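Long-range contacts in chain length determinant protein (PDB 4ZM5), which probably sets the modal length of the O-antigen polysaccharide chains of lipopolysaccharide, as a membrane-bound regulator of the Wzz family: residues B[8-13]-B[82-87]; B[51-56]-B[103-108]. The protein carries 1 engineered substitution. All coordinates share one frame; numbering follows the deposited sequence.

Contact 1: residues B[8-13]-B[82-87]; sequences STAIIT and LTVSYV
Thr9 and Thr83 adopt nearly the same first torsion, chi1 -57° and -67°, which sets each methyl anti to its own backbone nitrogen and lets Thr9 CG2 and Thr83 CG2 meet obliquely at 3.7 Å. They belong to neighbouring antiparallel strands, 8-13 and 82-87, the central pair of the chain's four-stranded sheet. Six backbone bonds join the strands through the hydrogen-bonded pairs Ser8-Tyr86, Ala10-Val84 and Ile12-Leu82, and in the last pair Leu82 N donates to Ile12 O at 2.7 Å. The two non-hydrogen-bonded pairs put Thr9, Ser85, Ile11 and Thr83 together on one face. Thr9 OG1 and Ser85 OG are linked weakly at 3.4 Å, while Thr83 OG1, 3.7 Å from Ile11 CG1, is hydrogen-bonded to Ser74 OG. The beta-branched Thr9, Ile11 and Thr83 suit extended strands, and the mix of hydroxyls and methyls with Ser85 suits a face that packs on Glu58 and Ser54 of the second subunit.

The face bearing Ala10, Ile12, Leu82 and Val84 is more apolar, which suits its burial under helix 38-53: Ile12 rests on Ile46 and Val84 on Phe53. Helix 91-159 covers the end with Ser8 and Tyr86, whose hydroxyls are hydrogen-bonded outside the pair, Ser8 OG to Thr234 O and Tyr86 OH to Glu67 OE2. Ile12 reaches along this face until its CD1 stands 4.3 Å from Val84 CG2. Small Ala10 leaves room for the valine branch directly across the pair, and its CB comes to 3.5 Å from that same CG2 of Val84.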
loop_
_atom_site.group_PDB
_atom_site.type_symbol
_atom_site.label_atom_id
_atom_site.label_comp_id
_atom_site.label_asym_id
_atom_site.label_seq_id
_atom_site.Cartn_x
_atom_site.Cartn_y
_atom_site.Cartn_z
ATOM N N SER B 8 15.499 -36.419 8.998
ATOM C CA SER B 8 15.036 -35.951 7.700
ATOM C C SER B 8 15.108 -34.441 7.690
ATOM O O SER B 8 14.713 -33.793 8.663
ATOM C CB SER B 8 13.621 -36.403 7.404
ATOM O OG SER B 8 13.228 -35.950 6.116
ATOM N N THR B 9 15.654 -33.884 6.612
ATOM C CA THR B 9 15.866 -32.448 6.496
ATOM C C THR B 9 15.221 -31.907 5.231
ATOM O O THR B 9 15.220 -32.566 4.184
ATOM C CB THR B 9 17.389 -32.156 6.518
ATOM O OG1 THR B 9 17.938 -32.691 7.704
ATOM C CG2 THR B 9 17.712 -30.689 6.510
ATOM N N ALA B 10 14.719 -30.676 5.340
ATOM C CA ALA B 10 14.165 -29.884 4.245
ATOM C C ALA B 10 14.669 -28.450 4.379
ATOM O O ALA B 10 14.953 -28.001 5.497
ATOM C CB ALA B 10 12.643 -29.932 4.251
ATOM N N ILE B 11 14.850 -27.753 3.249
ATOM C CA ILE B 11 15.275 -26.349 3.264
ATOM C C ILE B 11 14.221 -25.562 2.528
ATOM O O ILE B 11 13.898 -25.853 1.380
ATOM C CB ILE B 11 16.712 -26.080 2.744
ATOM C CG1 ILE B 11 17.740 -26.877 3.575
ATOM C CG2 ILE B 11 17.014 -24.585 2.800
ATOM C CD1 ILE B 11 19.113 -27.001 2.995
ATOM N N ILE B 12 13.699 -24.567 3.207
ATOM C CA ILE B 12 12.611 -23.746 2.717
ATOM C C ILE B 12 13.014 -22.261 2.730
ATOM O O ILE B 12 13.775 -21.833 3.605
ATOM C CB ILE B 12 11.411 -24.116 3.631
ATOM C CG1 ILE B 12 10.537 -25.177 2.952
ATOM C CG2 ILE B 12 10.622 -22.941 4.231
ATOM C CD1 ILE B 12 9.624 -26.018 3.914
ATOM N N THR B 13 12.577 -21.497 1.699
ATOM C CA THR B 13 12.861 -20.055 1.648
ATOM C C THR B 13 11.576 -19.317 1.210
ATOM O O THR B 13 10.522 -19.941 1.039
ATOM C CB THR B 13 14.120 -19.704 0.816
ATOM O OG1 THR B 13 14.501 -18.365 1.125
ATOM C CG2 THR B 13 13.924 -19.848 -0.683
ATOM N N LEU B 82 15.621 -21.388 5.527
ATOM C CA LEU B 82 15.373 -22.051 6.795
ATOM C C LEU B 82 15.432 -23.546 6.618
ATOM O O LEU B 82 14.911 -24.082 5.638
ATOM C CB LEU B 82 14.019 -21.628 7.403
ATOM C CG LEU B 82 13.822 -20.116 7.635
ATOM C CD1 LEU B 82 12.352 -19.783 7.794
ATOM C CD2 LEU B 82 14.597 -19.633 8.857
ATOM N N THR B 83 16.097 -24.207 7.566
ATOM C CA THR B 83 16.275 -25.650 7.617
ATOM C C THR B 83 15.288 -26.228 8.617
ATOM O O THR B 83 15.298 -25.872 9.809
ATOM C CB THR B 83 17.734 -25.987 7.988
ATOM O OG1 THR B 83 18.566 -25.578 6.920
ATOM C CG2 THR B 83 17.957 -27.466 8.214
ATOM N N VAL B 84 14.443 -27.126 8.127
ATOM C CA VAL B 84 13.474 -27.816 8.966
ATOM C C VAL B 84 13.936 -29.276 9.100
ATOM O O VAL B 84 14.338 -29.900 8.113
ATOM C CB VAL B 84 12.004 -27.654 8.494
ATOM C CG1 VAL B 84 11.494 -26.252 8.817
ATOM C CG2 VAL B 84 11.869 -27.904 6.997
ATOM N N SER B 85 13.957 -29.779 10.335
ATOM C CA SER B 85 14.447 -31.124 10.601
ATOM C C SER B 85 13.539 -31.904 11.496
ATOM O O SER B 85 12.948 -31.350 12.402
ATOM C CB SER B 85 15.827 -31.066 11.248
ATOM O OG SER B 85 16.817 -30.714 10.297
ATOM N N TYR B 86 13.457 -33.199 11.265
ATOM C CA TYR B 86 12.671 -34.108 12.085
ATOM C C TYR B 86 13.473 -35.367 12.372
ATOM O O TYR B 86 14.052 -35.960 11.460
ATOM C CB TYR B 86 11.334 -34.463 11.421
ATOM C CG TYR B 86 10.477 -35.345 12.297
ATOM C CD1 TYR B 86 9.808 -34.823 13.404
ATOM C CD2 TYR B 86 10.378 -36.711 12.059
ATOM C CE1 TYR B 86 9.065 -35.640 14.253
ATOM C CE2 TYR B 86 9.641 -37.538 12.902
ATOM C CZ TYR B 86 8.971 -36.993 13.988
ATOM O OH TYR B 86 8.242 -37.799 14.817
ATOM N N VAL B 87 13.473 -35.786 13.641
ATOM C CA VAL B 87 14.134 -37.014 14.073
ATOM C C VAL B 87 13.053 -38.099 14.243
ATOM O O VAL B 87 12.192 -38.002 15.133
ATOM C CB VAL B 87 15.018 -36.854 15.348
ATOM C CG1 VAL B 87 15.774 -38.147 15.666
ATOM C CG2 VAL B 87 15.984 -35.682 15.224
#

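Contact 2: residues B[51-56]-B[103-108]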
loop_
_atom_site.group_PDB
_atom_site.type_symbol
_atom_site.label_atom_id
_atom_site.label_comp_id
_atom_site.label_asym_id
_atom_site.label_seq_id
_atom_site.Cartn_x
_atom_site.Cartn_y
_atom_site.Cartn_z
ATOM N N SER B 51 6.607 -18.686 11.464
ATOM C CA SER B 51 5.985 -18.397 12.756
ATOM C C SER B 51 5.040 -19.519 13.163
ATOM O O SER B 51 5.149 -19.989 14.291
ATOM C CB SER B 51 5.257 -17.057 12.744
ATOM O OG SER B 51 4.383 -16.981 11.635
ATOM N N ALA B 52 4.147 -19.966 12.248
ATOM C CA ALA B 52 3.219 -21.073 12.487
ATOM C C ALA B 52 4.011 -22.354 12.801
ATOM O O ALA B 52 3.699 -23.039 13.778
ATOM C CB ALA B 52 2.325 -21.278 11.274
ATOM N N PHE B 53 5.093 -22.620 12.019
ATOM C CA PHE B 53 5.977 -23.785 12.168
ATOM C C PHE B 53 6.633 -23.872 13.552
ATOM O O PHE B 53 6.828 -24.977 14.066
ATOM C CB PHE B 53 7.094 -23.778 11.095
ATOM C CG PHE B 53 7.538 -25.164 10.707
ATOM C CD1 PHE B 53 8.523 -25.828 11.434
ATOM C CD2 PHE B 53 6.942 -25.831 9.639
ATOM C CE1 PHE B 53 8.900 -27.144 11.100
ATOM C CE2 PHE B 53 7.305 -27.145 9.317
ATOM C CZ PHE B 53 8.279 -27.797 10.052
ATOM N N SER B 54 7.011 -22.712 14.122
ATOM C CA SER B 54 7.714 -22.583 15.394
ATOM C C SER B 54 6.887 -23.106 16.586
ATOM O O SER B 54 7.474 -23.404 17.634
ATOM C CB SER B 54 8.141 -21.139 15.631
ATOM O OG SER B 54 7.022 -20.313 15.897
ATOM N N ALA B 55 5.549 -23.250 16.426
ATOM C CA ALA B 55 4.701 -23.795 17.484
ATOM C C ALA B 55 4.939 -25.325 17.658
ATOM O O ALA B 55 4.920 -25.840 18.789
ATOM C CB ALA B 55 3.239 -23.506 17.177
ATOM N N LEU B 56 5.185 -26.028 16.533
ATOM C CA LEU B 56 5.399 -27.483 16.462
ATOM C C LEU B 56 6.622 -27.938 17.297
ATOM O O LEU B 56 6.423 -28.828 18.117
ATOM C CB LEU B 56 5.531 -27.999 15.008
ATOM C CG LEU B 56 4.472 -27.695 13.920
ATOM C CD1 LEU B 56 4.366 -28.827 12.973
ATOM C CD2 LEU B 56 3.100 -27.303 14.478
ATOM N N GLN B 103 3.092 -29.911 5.491
ATOM C CA GLN B 103 1.755 -29.834 4.876
ATOM C C GLN B 103 0.712 -29.288 5.861
ATOM O O GLN B 103 -0.145 -28.488 5.477
ATOM C CB GLN B 103 1.304 -31.212 4.349
ATOM C CG GLN B 103 0.104 -31.163 3.383
ATOM C CD GLN B 103 0.316 -30.207 2.224
ATOM O OE1 GLN B 103 1.287 -30.318 1.455
ATOM N NE2 GLN B 103 -0.567 -29.219 2.102
ATOM N N GLN B 104 0.792 -29.739 7.116
ATOM C CA GLN B 104 -0.057 -29.338 8.235
ATOM C C GLN B 104 0.022 -27.815 8.440
ATOM O O GLN B 104 -1.010 -27.150 8.548
ATOM C CB GLN B 104 0.416 -30.092 9.492
ATOM C CG GLN B 104 -0.552 -30.098 10.647
ATOM C CD GLN B 104 0.025 -30.822 11.843
ATOM O OE1 GLN B 104 0.454 -30.188 12.815
ATOM N NE2 GLN B 104 0.049 -32.163 11.804
ATOM N N VAL B 105 1.264 -27.276 8.472
ATOM C CA VAL B 105 1.580 -25.849 8.627
ATOM C C VAL B 105 1.083 -25.108 7.375
ATOM O O VAL B 105 0.420 -24.086 7.508
ATOM C CB VAL B 105 3.101 -25.612 8.910
ATOM C CG1 VAL B 105 3.459 -24.131 8.895
ATOM C CG2 VAL B 105 3.512 -26.234 10.243
ATOM N N ASP B 106 1.358 -25.662 6.179
ATOM C CA ASP B 106 0.950 -25.108 4.891
ATOM C C ASP B 106 -0.586 -24.884 4.854
ATOM O O ASP B 106 -1.032 -23.825 4.411
ATOM C CB ASP B 106 1.433 -26.015 3.740
ATOM C CG ASP B 106 1.028 -25.558 2.356
ATOM O OD1 ASP B 106 1.702 -24.655 1.807
ATOM O OD2 ASP B 106 0.010 -26.074 1.836
ATOM N N ASP B 107 -1.369 -25.837 5.395
ATOM C CA ASP B 107 -2.827 -25.750 5.460
ATOM C C ASP B 107 -3.285 -24.647 6.420
ATOM O O ASP B 107 -4.180 -23.874 6.065
ATOM C CB ASP B 107 -3.456 -27.100 5.869
ATOM C CG ASP B 107 -3.240 -28.231 4.882
ATOM O OD1 ASP B 107 -3.049 -27.943 3.671
ATOM O OD2 ASP B 107 -3.259 -29.410 5.319
ATOM N N LYS B 108 -2.677 -24.569 7.622
ATOM C CA LYS B 108 -3.010 -23.561 8.627
ATOM C C LYS B 108 -2.721 -22.149 8.092
ATOM O O LYS B 108 -3.544 -21.248 8.281
ATOM C CB LYS B 108 -2.235 -23.819 9.939
ATOM C CG LYS B 108 -2.599 -22.851 11.068
ATOM C CD LYS B 108 -2.014 -23.245 12.418
ATOM C CE LYS B 108 -2.340 -22.244 13.513
ATOM N NZ LYS B 108 -3.808 -22.048 13.732
#
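Val105 pushes its isopropyl group between Ala52, Phe53 and Leu56, and its CG2 methyl overlaps the Phe53 ring at CD2, 3.5 Å away. The methyl comes in obliquely, and the two side chains cross at about a right angle. With chi1 at 173°, Val105 splits its branches between partners: CG1, anti to the backbone nitrogen, turns to the backbone of 51-56 and lies 3.9 Å from Ala52 CB, while CG2 serves both the ring and Leu56. The leucine crosses it at a slant, its CD1 3.9 Å from Val105 CG2.

A short, branched valine brings two methyls against three neighbours at once, and the single methyl of Ala52 lets the backbones draw close, with Phe53 CA only 6.0 Å from Val105 CA. Phe53 and Leu56 carry the apolar surface on toward Leu69 of strand 68-73, and Phe49 lies against Val105 from helix 38-53.

At the solvent-facing border Gln104 runs out in an extended chain, and its OE1 passes Leu56 CD1 at 4.1 Å, an ordinary van der Waals approach. On the part of the helix turned from 51-56, Gln103 NE2 donates to Asp107 OD1 at 3.2 Å, one turn on, meeting the oxygen from above the carboxylate plane. The contact itself is mainly apolar. Where helix 38-53 passes into helix 55-61 and both lean on the long helix 91-159, it belongs to the helical layer over the sheet of an alpha/beta domain, consistent with the membrane-proximal base of Wzz-family proteins.

In the fold
Contacts 1 and 2 have centres about 13 Å apart in the same sheet-and-helix part of the elongated chain. Their segments alternate in sequence: 8-13, then 51-56, then 82-87, then 103-108, and strand 82-88 leads directly into helix 91-159. The two meet where Val84 CG1 lies 3.6 Å from Phe53 CE1, so the ring that receives the long helix also rests on the sheet. Contact 1 thus supplies the central strands and contact 2 the helical layer above them. Together they join the start of the chain to the root of the long helix, and both border other subunits of the assembly.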